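Local coordinates for aminotransferase, class III (Thermomicrobium roseum, PDB 6IO1), which probably catalyses pyridoxal phosphate-dependent transfer of amino groups, acting as a thermostable (S)-enantioselective omega-transaminase, at residues Q359-K362 and R363-E366; P244-A247 and A248-K252; D305-A308 and E309-S313; V415-P419 and D420-M424. All coordinates share one frame; numbering follows the deposited sequence.

Interaction 1. Residues Q359-K362 and R363-E366; sequences QELK and RLEE
Leu364 N reaches back three residues to Leu361 O, 2.8 Å away. The bond from Arg363 N to Glu360 O repeats this three-residue step and is longer, at 3.3 Å. Together they illustrate how an alpha-helix can run out into a 3-10 turn, whose tighter coil brings side chains three positions apart into line. Leu361 and Leu364 show the result: they lie side by side, pointing the same way, with Leu361 CD2 against Leu364 CD1 at 3.8 Å. In each the CG stands anti to the carbonyl carbon (chi1 -70° and -73°), which sends the two chains out alongside one another. Lys362 and Glu365 form a second, polar pair of the same kind. The glutamate is extended beyond CG while the lysine bends near its end, and the salt bridge from Lys362 NZ to Glu365 OE2 is long, at 3.8 Å. A firmer partner of that carboxylate is Val373, whose backbone N donates to OE2. With an alanine at Glu365, Val373 N would probably lose this acceptor and the Lys362 ammonium the negative charge beside it. On the preceding turn Gln359 NE2 gives Glu360 OE2 an almost straight bond of 2.8 Å, lying in the plane of the amide. The turn follows on from helix 346-361: its two leucines press on Ile439, Ala443 and Leu446 of helix 432-450, while Leu361, Lys362 and Glu365 meet strand 370-376, toward which the chain is heading.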
# COMPACT_ATOMS: atom_id res chain seq x y z
N GLN B 359 5.78 20.63 -28.73
CA GLN B 359 5.80 21.52 -29.88
C GLN B 359 4.47 21.48 -30.63
O GLN B 359 3.89 22.53 -30.95
CB GLN B 359 6.95 21.15 -30.82
CG GLN B 359 6.79 21.67 -32.24
CD GLN B 359 7.90 21.20 -33.16
OE1 GLN B 359 9.07 21.53 -32.96
NE2 GLN B 359 7.54 20.42 -34.17
N GLU B 360 3.97 20.28 -30.91
CA GLU B 360 2.72 20.17 -31.67
C GLU B 360 1.52 20.64 -30.85
O GLU B 360 0.65 21.34 -31.38
CB GLU B 360 2.54 18.74 -32.15
CG GLU B 360 3.61 18.28 -33.13
CD GLU B 360 3.78 19.23 -34.30
OE1 GLU B 360 2.76 19.60 -34.91
OE2 GLU B 360 4.93 19.60 -34.60
N LEU B 361 1.44 20.25 -29.58
CA LEU B 361 0.31 20.65 -28.73
C LEU B 361 0.31 22.14 -28.41
O LEU B 361 -0.76 22.71 -28.17
CB LEU B 361 0.31 19.83 -27.44
CG LEU B 361 -0.03 18.35 -27.57
CD1 LEU B 361 0.37 17.60 -26.31
CD2 LEU B 361 -1.50 18.14 -27.88
N LYS B 362 1.47 22.79 -28.40
CA LYS B 362 1.50 24.22 -28.09
C LYS B 362 0.77 25.05 -29.13
O LYS B 362 0.41 26.20 -28.84
CB LYS B 362 2.94 24.71 -28.01
CG LYS B 362 3.34 25.02 -26.61
CD LYS B 362 4.81 25.27 -26.50
CE LYS B 362 5.06 26.38 -25.51
NZ LYS B 362 4.30 26.17 -24.25
N ARG B 363 0.59 24.45 -30.30
CA ARG B 363 -0.16 25.08 -31.41
C ARG B 363 -1.59 25.27 -30.88
O ARG B 363 -2.20 26.31 -31.20
CB ARG B 363 -0.15 24.16 -32.63
CG ARG B 363 -0.58 24.83 -33.93
CD ARG B 363 -0.29 23.97 -35.14
NE ARG B 363 -0.41 24.69 -36.39
CZ ARG B 363 -0.06 24.22 -37.58
NH1 ARG B 363 0.45 23.00 -37.68
NH2 ARG B 363 -0.22 24.96 -38.66
N LEU B 364 -2.06 24.33 -30.06
CA LEU B 364 -3.44 24.43 -29.58
C LEU B 364 -3.67 25.74 -28.85
O LEU B 364 -4.82 26.15 -28.63
CB LEU B 364 -3.79 23.26 -28.64
CG LEU B 364 -4.00 21.87 -29.24
CD1 LEU B 364 -4.15 20.86 -28.11
CD2 LEU B 364 -5.22 21.88 -30.12
N GLU B 365 -2.59 26.42 -28.47
CA GLU B 365 -2.68 27.71 -27.82
C GLU B 365 -3.23 28.78 -28.75
O GLU B 365 -3.57 29.86 -28.28
CB GLU B 365 -1.30 28.14 -27.29
CG GLU B 365 -0.90 27.47 -25.98
CD GLU B 365 0.47 27.90 -25.49
OE1 GLU B 365 1.20 28.55 -26.27
OE2 GLU B 365 0.82 27.59 -24.34
N GLU B 366 -3.31 28.49 -30.05
CA GLU B 366 -3.99 29.39 -30.98
C GLU B 366 -5.49 29.46 -30.72
O GLU B 366 -6.14 30.42 -31.16
CB GLU B 366 -3.73 28.94 -32.41
CG GLU B 366 -2.28 29.01 -32.83
CD GLU B 366 -2.02 28.31 -34.15
OE1 GLU B 366 -0.84 28.15 -34.51
OE2 GLU B 366 -3.00 27.92 -34.82

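Interaction 2. Residues P244-A247 and A248-K252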
# COMPACT_ATOMS: atom_id res chain seq x y z
N PRO B 244 17.72 24.17 -7.25
CA PRO B 244 18.98 24.44 -6.55
C PRO B 244 18.84 25.42 -5.40
O PRO B 244 19.38 25.19 -4.32
CB PRO B 244 19.89 24.98 -7.66
CG PRO B 244 19.34 24.41 -8.91
CD PRO B 244 17.85 24.36 -8.71
N ALA B 245 18.09 26.51 -5.60
CA ALA B 245 17.91 27.50 -4.55
C ALA B 245 17.14 26.92 -3.36
O ALA B 245 17.53 27.11 -2.20
CB ALA B 245 17.18 28.73 -5.11
N ILE B 246 16.04 26.21 -3.63
CA ILE B 246 15.25 25.63 -2.55
C ILE B 246 16.09 24.63 -1.76
O ILE B 246 16.10 24.64 -0.52
CB ILE B 246 13.98 24.97 -3.12
CG1 ILE B 246 13.05 26.03 -3.71
CG2 ILE B 246 13.26 24.17 -2.04
CD1 ILE B 246 12.65 27.12 -2.74
N ALA B 247 16.82 23.76 -2.47
CA ALA B 247 17.67 22.79 -1.80
C ALA B 247 18.77 23.47 -0.98
O ALA B 247 19.14 22.99 0.09
CB ALA B 247 18.29 21.83 -2.82
N ALA B 248 19.30 24.58 -1.49
CA ALA B 248 20.32 25.32 -0.75
C ALA B 248 19.76 25.85 0.57
O ALA B 248 20.42 25.77 1.61
CB ALA B 248 20.87 26.46 -1.59
N VAL B 249 18.54 26.39 0.54
CA VAL B 249 17.91 26.86 1.78
C VAL B 249 17.73 25.70 2.76
O VAL B 249 18.07 25.79 3.95
CB VAL B 249 16.57 27.56 1.48
CG1 VAL B 249 15.86 27.93 2.77
CG2 VAL B 249 16.80 28.79 0.61
N LEU B 250 17.21 24.58 2.25
CA LEU B 250 16.98 23.42 3.10
C LEU B 250 18.27 22.95 3.75
O LEU B 250 18.31 22.66 4.96
CB LEU B 250 16.34 22.29 2.29
CG LEU B 250 14.94 22.56 1.73
CD1 LEU B 250 14.48 21.39 0.88
CD2 LEU B 250 13.96 22.82 2.86
N ARG B 251 19.35 22.86 2.97
CA ARG B 251 20.64 22.48 3.53
C ARG B 251 21.15 23.52 4.52
O ARG B 251 21.81 23.16 5.50
CB ARG B 251 21.66 22.29 2.40
CG ARG B 251 21.40 21.07 1.54
CD ARG B 251 22.63 20.70 0.73
NE ARG B 251 23.14 21.84 -0.03
CZ ARG B 251 22.67 22.23 -1.21
NH1 ARG B 251 21.66 21.57 -1.77
NH2 ARG B 251 23.20 23.28 -1.82
N LYS B 252 20.85 24.80 4.28
CA LYS B 252 21.25 25.84 5.22
C LYS B 252 20.65 25.59 6.60
O LYS B 252 21.31 25.80 7.62
CB LYS B 252 20.83 27.22 4.70
CG LYS B 252 20.94 28.33 5.74
CD LYS B 252 20.41 29.65 5.21
CE LYS B 252 20.27 30.67 6.33
NZ LYS B 252 19.75 31.97 5.83
O HOH W 1 21.62 23.64 -4.23
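Pro244 O is gripped twice, by Ala248 N at 2.9 Å and by a water that donates to it at 2.7 Å. The same water accepts from Arg251 NH2 at 2.9 Å, lying in the guanidinium plane at its edge, and thereby ties the arginine back to a carbonyl two turns earlier. A bend at chi3 (-52°) folds the arginine over its own helix. Its NH1 comes to 3.5 Å from Ala247 CB, and Ala248 CA lies 3.6 Å above the guanidinium plane, offset toward the rim. Ala247 O also sits over a face of this group, while its bond goes to Arg251 N, one of five consecutive four-residue backbone bonds that make this a regular alpha-helix. Helix 242-253 is the connection of a beta-alpha-beta crossover between the parallel strands 221-226 and 256-260. Away from the arginine, Ile246 and Leu250 follow one another a turn apart, with Ile246 CG2 to Leu250 CD1 at 4.2 Å. Ile246 and Val249 pack on Leu209 of helix 198-216, and Ala245 on Val206. Further along, Lys252 NZ forms a salt bridge to Glu210 of that helix, while Leu250 rests on Ile255 and Ala247 on Val280.

Interaction 3. Residues D305-A308 and E309-S313; sequences DEIA and ETLAS
Asp305 O, Glu306 O, Ile307 O and Ala308 O each accept the N-H four residues on, from Glu309, Thr310, Leu311 and Ala312, in bonds of 2.9 Å. This is a short alpha-helix, 305-312, directly following strand 299-304 and facing the second subunit. Glu306 O has a second donor: Thr310 OG1 at 3.1 Å, which approaches from the face of the carbonyl plane opposite to Thr310 N. The hydroxyl is put there by chi1 (-64°), which turns it away from its own carbonyl carbon. The Glu306 chain bends at chi2 and crosses the threonine obliquely, with Glu306 OE2 3.3 Å from Thr310 OG1. That carboxylate oxygen is held by Tyr135 OH and Lys139 NZ of the same chain, and Lys139 NZ also bonds Thr310 OG1. A valine at Thr310 would probably leave Glu306 O with its backbone donor alone and deprive Lys139 NZ of a partner. On another side Asp305 OD2 and Glu309 OE1 are 4.5 Å apart, like charges probably eased by Arg30 of the second subunit, which forms a salt bridge to Glu309 OE1, while Asp305 OD1 bonds His114. Leu311 packs on Leu26 of the second subunit and on Tyr134 and Leu138. At the far end Ser313 OG donates to Thr310 O at 2.8 Å, from the same face as Ser313 N.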
# COMPACT_ATOMS: atom_id res chain seq x y z
N ASP B 305 23.50 7.26 2.91
CA ASP B 305 24.31 6.48 3.84
C ASP B 305 24.25 7.04 5.25
O ASP B 305 24.31 6.28 6.22
CB ASP B 305 25.75 6.42 3.34
CG ASP B 305 26.52 5.28 3.96
OD1 ASP B 305 26.19 4.11 3.66
OD2 ASP B 305 27.45 5.55 4.75
N GLU B 306 24.14 8.36 5.40
CA GLU B 306 24.08 8.96 6.73
C GLU B 306 22.81 8.56 7.47
O GLU B 306 22.85 8.15 8.63
CB GLU B 306 24.18 10.49 6.61
CG GLU B 306 23.48 11.26 7.71
CD GLU B 306 24.23 11.21 9.03
OE1 GLU B 306 25.42 10.84 9.03
OE2 GLU B 306 23.63 11.54 10.07
N ILE B 307 21.66 8.67 6.79
CA ILE B 307 20.39 8.30 7.41
C ILE B 307 20.37 6.82 7.77
O ILE B 307 19.94 6.43 8.86
CB ILE B 307 19.22 8.67 6.48
CG1 ILE B 307 19.06 10.19 6.40
CG2 ILE B 307 17.92 8.02 6.96
CD1 ILE B 307 17.98 10.65 5.45
N ALA B 308 20.84 5.98 6.85
CA ALA B 308 20.87 4.54 7.10
C ALA B 308 21.81 4.21 8.25
O ALA B 308 21.50 3.33 9.07
CB ALA B 308 21.29 3.80 5.84
N GLU B 309 22.96 4.87 8.33
CA GLU B 309 23.89 4.64 9.43
C GLU B 309 23.26 5.03 10.76
O GLU B 309 23.39 4.32 11.76
CB GLU B 309 25.18 5.42 9.20
CG GLU B 309 26.29 5.12 10.18
CD GLU B 309 27.04 3.85 9.83
OE1 GLU B 309 26.99 3.43 8.66
OE2 GLU B 309 27.70 3.28 10.73
N THR B 310 22.55 6.17 10.78
CA THR B 310 21.86 6.59 12.00
C THR B 310 20.81 5.55 12.41
O THR B 310 20.72 5.18 13.59
CB THR B 310 21.21 7.96 11.79
OG1 THR B 310 22.23 8.94 11.57
CG2 THR B 310 20.39 8.35 13.01
N LEU B 311 20.02 5.08 11.45
CA LEU B 311 19.00 4.08 11.76
C LEU B 311 19.63 2.79 12.27
O LEU B 311 19.14 2.19 13.24
CB LEU B 311 18.14 3.80 10.52
CG LEU B 311 17.28 4.91 9.93
CD1 LEU B 311 16.03 4.32 9.29
CD2 LEU B 311 16.90 5.95 10.98
N ALA B 312 20.71 2.34 11.63
CA ALA B 312 21.37 1.09 12.00
C ALA B 312 22.24 1.21 13.24
O ALA B 312 22.77 0.19 13.70
CB ALA B 312 22.20 0.57 10.83
N SER B 313 22.42 2.41 13.78
CA SER B 313 23.21 2.57 15.00
C SER B 313 22.43 2.22 16.26
O SER B 313 23.04 2.11 17.33
CB SER B 313 23.74 4.00 15.10
OG SER B 313 22.72 4.89 15.52
O HOH W 2 25.20 3.22 6.39

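Interaction 4. Residues V415-P419 and D420-M424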
# COMPACT_ATOMS: atom_id res chain seq x y z
N VAL B 415 -7.07 9.69 -21.91
CA VAL B 415 -6.23 10.75 -21.29
C VAL B 415 -6.95 11.25 -20.03
O VAL B 415 -8.16 10.99 -19.90
CB VAL B 415 -5.94 11.91 -22.26
CG1 VAL B 415 -4.97 11.50 -23.36
CG2 VAL B 415 -7.21 12.48 -22.85
N ARG B 416 -6.23 11.91 -19.13
CA ARG B 416 -6.85 12.39 -17.90
C ARG B 416 -7.59 13.69 -18.17
O ARG B 416 -6.96 14.69 -18.53
CB ARG B 416 -5.80 12.57 -16.81
CG ARG B 416 -6.34 13.14 -15.53
CD ARG B 416 -7.26 12.15 -14.84
NE ARG B 416 -7.82 12.69 -13.60
CZ ARG B 416 -9.12 12.75 -13.34
NH1 ARG B 416 -10.00 12.32 -14.22
NH2 ARG B 416 -9.54 13.26 -12.18
N CYS B 417 -8.90 13.69 -18.01
CA CYS B 417 -9.70 14.89 -18.24
C CYS B 417 -10.21 15.41 -16.91
O CYS B 417 -10.86 14.68 -16.15
CB CYS B 417 -10.87 14.59 -19.19
SG CYS B 417 -10.34 14.05 -20.84
N THR B 418 -9.91 16.67 -16.62
CA THR B 418 -10.21 17.31 -15.35
C THR B 418 -10.86 18.66 -15.60
O THR B 418 -10.84 19.17 -16.73
CB THR B 418 -8.92 17.50 -14.53
OG1 THR B 418 -8.17 18.61 -15.05
CG2 THR B 418 -8.05 16.25 -14.56
N PRO B 419 -11.43 19.29 -14.57
CA PRO B 419 -11.99 20.64 -14.76
C PRO B 419 -10.98 21.65 -15.26
O PRO B 419 -11.38 22.71 -15.76
CB PRO B 419 -12.51 21.01 -13.36
CG PRO B 419 -12.79 19.70 -12.71
CD PRO B 419 -11.74 18.76 -13.23
N ASP B 420 -9.69 21.36 -15.14
CA ASP B 420 -8.64 22.25 -15.61
C ASP B 420 -8.17 21.94 -17.02
O ASP B 420 -7.48 22.77 -17.62
CB ASP B 420 -7.45 22.20 -14.65
CG ASP B 420 -7.87 22.21 -13.20
OD1 ASP B 420 -8.67 23.09 -12.83
OD2 ASP B 420 -7.42 21.34 -12.42
N GLY B 421 -8.53 20.78 -17.57
CA GLY B 421 -8.08 20.46 -18.91
C GLY B 421 -7.72 19.01 -19.15
O GLY B 421 -8.37 18.10 -18.63
N ILE B 422 -6.68 18.79 -19.96
CA ILE B 422 -6.29 17.45 -20.39
C ILE B 422 -4.85 17.18 -19.97
O ILE B 422 -3.97 18.01 -20.19
CB ILE B 422 -6.45 17.27 -21.91
CG1 ILE B 422 -7.93 17.40 -22.31
CG2 ILE B 422 -5.90 15.93 -22.36
CD1 ILE B 422 -8.18 17.25 -23.79
N VAL B 423 -4.64 16.03 -19.31
CA VAL B 423 -3.29 15.63 -18.83
C VAL B 423 -2.87 14.37 -19.59
O VAL B 423 -3.66 13.41 -19.61
CB VAL B 423 -3.29 15.39 -17.31
CG1 VAL B 423 -1.90 15.04 -16.79
CG2 VAL B 423 -3.85 16.59 -16.55
N MET B 424 -1.67 14.37 -20.17
CA MET B 424 -1.19 13.21 -20.96
C MET B 424 0.13 12.68 -20.39
O MET B 424 1.06 13.48 -20.19
CB MET B 424 -0.98 13.60 -22.42
CG MET B 424 -2.27 13.91 -23.16
SD MET B 424 -2.00 14.94 -24.62
CE MET B 424 -1.65 16.52 -23.86
O HOH W 3 -5.79 18.80 -14.11
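Arg416 and Val423 exchange two backbone bonds, the shorter from Val423 N to Arg416 O at 2.8 Å. Thr418 and Gly421 also exchange two bonds, with Thr418 N to Gly421 O at 2.9 Å. Thr418 OG1 works on the turn as well: placed between the backbone N and the carbonyl carbon (chi1 77°), it accepts from Asp420 N at 3.1 Å, an ST turn, and weakly from Gly421 N. A water lies 2.6 Å from the same hydroxyl. These pairs belong to a tight two-residue beta hairpin, whose type I turn runs from Thr418 to Gly421 through Pro419 and Asp420. At Gly421 the backbone takes angles that would jam a CB against the preceding carbonyl, which calls for glycine. On the face of Cys417 and Ile422, Val415 divides its branches: CG2 crosses to Ile422 CG2 at 3.7 Å, and CG1 lies alongside Met424 CG at 3.6 Å. Leu404 and Thr408 of helix 400-410 and Leu438 and Val442 of helix 432-450 cover this side. On the other face Arg416 CB meets Val423 CB at 3.8 Å, and one face of the guanidinium rests over Thr418 CG2. Phe57 touches both Arg416 and Val423, and Phe90 of the second subunit packs on Arg416, whose side chain is about 10 Å from the bound PMP.

Along the chain the contacts come in series as interaction 2, interaction 3, interaction 1 and interaction 4. Each joins adjoining residues, so none closes a long loop, and none nests in or crosses another. Interaction 2 shapes the crossover helix beside the sheet that holds strands 221-226 and 256-260, and interaction 3 the short helix after strand 299-304, their centres about 22 Å apart. Across the chain's centre from interaction 3 lie interaction 1, where helix 346-361 runs out, and interaction 4, which closes the turn between strands 413-418 and 421-424 of the other sheet. These two meet directly, Leu361 CD1 packing on Met424 CE at 3.4 Å, and both lean on helix 432-450.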